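Local coordinates for protein SAM-dependent methyltransferase (Thiobacillus denitrificans, PDB 5EPE) that binds S-adenosyl-L-homocysteine and probably transfers methyl groups from S-adenosylmethionine to a substrate that is not identified, at residues A[170-173]-A[174-178]. Residues are numbered along the deposited sequence; the frame is centred on the assembly and turned at random.
Sequences FLAS and FRKLG
Phe174 turns the edge of its ring, at CE2 and CZ, toward one face of the Phe170 ring, one helical turn earlier. The pair is edge-to-face, with centroids 4.8 Å apart and planes at 59°; Phe174 CE2 lies 3.7 Å from Phe170 CE2, offset toward the rim. The first torsions differ: Phe170 has CG anti to its own nitrogen (chi1 -167°), whereas Phe174 has CG anti to its carbonyl carbon (chi1 -64°), which swings its ring back along the helix toward Phe170. Phe243 of strand 238-247 meets both rings, and Val119 and Ile123 of helix 119-127 also pack on Phe174. Replacing Phe174 by an alanine is likely to take away the edge that rests on the Phe170 face and open a gap beside Phe243 and Ile123.

Phe170 O takes a short bond from Ser173 OG (2.5 Å), in the carbonyl plane on a lone pair, and a weak one from Phe174 N (3.4 Å). Further along, Lys176 N reaches Ala172 O at 2.9 Å, while the extended lysine chain runs past that oxygen to bring Lys176 CE within 3.9 Å of Ala172 CB. The charged ends serve the assembly: Lys176 NZ bonds to Ser162 O of a second subunit, and Arg175 pairs with Asp163 of that subunit and Glu228 of a third.

Gly178, at positive phi, ends helix 167-177 in a Schellman motif, from which the chain enters strand 179-186, outermost in this chain's Rossmann-like methyltransferase sheet; the helix packs its aromatic side on that sheet.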
loop_
_atom_site.group_PDB
_atom_site.type_symbol
_atom_site.label_atom_id
_atom_site.label_comp_id
_atom_site.label_asym_id
_atom_site.label_seq_id
_atom_site.Cartn_x
_atom_site.Cartn_y
_atom_site.Cartn_z
ATOM N N PHE A 170 4.757 24.207 -10.223
ATOM C CA PHE A 170 4.430 25.636 -10.142
ATOM C C PHE A 170 5.627 26.492 -10.561
ATOM O O PHE A 170 5.503 27.402 -11.387
ATOM C CB PHE A 170 3.928 26.031 -8.730
ATOM C CG PHE A 170 3.287 27.409 -8.706
ATOM C CD1 PHE A 170 2.319 27.751 -9.632
ATOM C CD2 PHE A 170 3.671 28.356 -7.766
ATOM C CE1 PHE A 170 1.719 28.989 -9.648
ATOM C CE2 PHE A 170 3.049 29.591 -7.758
ATOM C CZ PHE A 170 2.102 29.923 -8.710
ATOM N N LEU A 171 6.796 26.184 -10.017
ATOM C CA LEU A 171 8.027 26.816 -10.488
ATOM C C LEU A 171 8.254 26.638 -11.974
ATOM O O LEU A 171 8.598 27.607 -12.671
ATOM C CB LEU A 171 9.231 26.330 -9.688
ATOM C CG LEU A 171 9.249 26.749 -8.217
ATOM C CD1 LEU A 171 10.276 25.911 -7.482
ATOM C CD2 LEU A 171 9.558 28.231 -8.146
ATOM N N ALA A 172 8.043 25.418 -12.467
ATOM C CA ALA A 172 8.078 25.155 -13.914
ATOM C C ALA A 172 7.120 26.037 -14.684
ATOM O O ALA A 172 7.446 26.443 -15.808
ATOM C CB ALA A 172 7.814 23.700 -14.227
ATOM N N SER A 173 5.928 26.312 -14.135
ATOM C CA SER A 173 4.979 27.129 -14.871
ATOM C C SER A 173 5.515 28.558 -15.133
ATOM O O SER A 173 5.275 29.112 -16.239
ATOM C CB SER A 173 3.610 27.216 -14.179
ATOM O OG SER A 173 3.617 27.938 -12.968
ATOM N N PHE A 174 6.241 29.161 -14.186
ATOM C CA PHE A 174 6.897 30.462 -14.442
ATOM C C PHE A 174 7.967 30.372 -15.536
ATOM O O PHE A 174 8.030 31.251 -16.423
ATOM C CB PHE A 174 7.523 31.011 -13.173
ATOM C CG PHE A 174 6.538 31.344 -12.086
ATOM C CD1 PHE A 174 5.593 32.320 -12.281
ATOM C CD2 PHE A 174 6.591 30.706 -10.860
ATOM C CE1 PHE A 174 4.719 32.678 -11.259
ATOM C CE2 PHE A 174 5.742 31.088 -9.813
ATOM C CZ PHE A 174 4.800 32.059 -10.025
ATOM N N ARG A 175 8.792 29.329 -15.469
ATOM C CA ARG A 175 9.801 29.074 -16.521
ATOM C C ARG A 175 9.136 28.976 -17.891
ATOM O O ARG A 175 9.550 29.620 -18.848
ATOM C CB ARG A 175 10.617 27.837 -16.204
ATOM C CG ARG A 175 11.554 27.432 -17.354
ATOM C CD ARG A 175 12.381 26.196 -17.005
ATOM N NE ARG A 175 11.611 24.989 -16.614
ATOM C CZ ARG A 175 10.968 24.170 -17.453
ATOM N NH1 ARG A 175 10.931 24.444 -18.741
ATOM N NH2 ARG A 175 10.346 23.085 -17.010
ATOM N N LYS A 176 8.052 28.220 -17.954
ATOM C CA LYS A 176 7.294 28.021 -19.230
ATOM C C LYS A 176 6.631 29.308 -19.719
ATOM O O LYS A 176 6.416 29.488 -20.926
ATOM C CB LYS A 176 6.279 26.887 -19.041
ATOM C CG LYS A 176 6.881 25.488 -18.865
ATOM C CD LYS A 176 5.848 24.491 -18.321
ATOM C CE LYS A 176 6.461 23.153 -17.889
ATOM N NZ LYS A 176 5.514 22.192 -17.181
ATOM N N LEU A 177 6.322 30.236 -18.825
ATOM C CA LEU A 177 5.907 31.562 -19.217
ATOM C C LEU A 177 6.993 32.439 -19.824
ATOM O O LEU A 177 6.671 33.428 -20.440
ATOM C CB LEU A 177 5.242 32.345 -18.072
ATOM C CG LEU A 177 3.871 31.782 -17.689
ATOM C CD1 LEU A 177 3.369 32.498 -16.436
ATOM C CD2 LEU A 177 2.860 31.900 -18.857
ATOM N N GLY A 178 8.247 32.100 -19.659
ATOM C CA GLY A 178 9.309 32.937 -20.171
ATOM C C GLY A 178 10.125 33.636 -19.124
ATOM O O GLY A 178 10.904 34.504 -19.483
#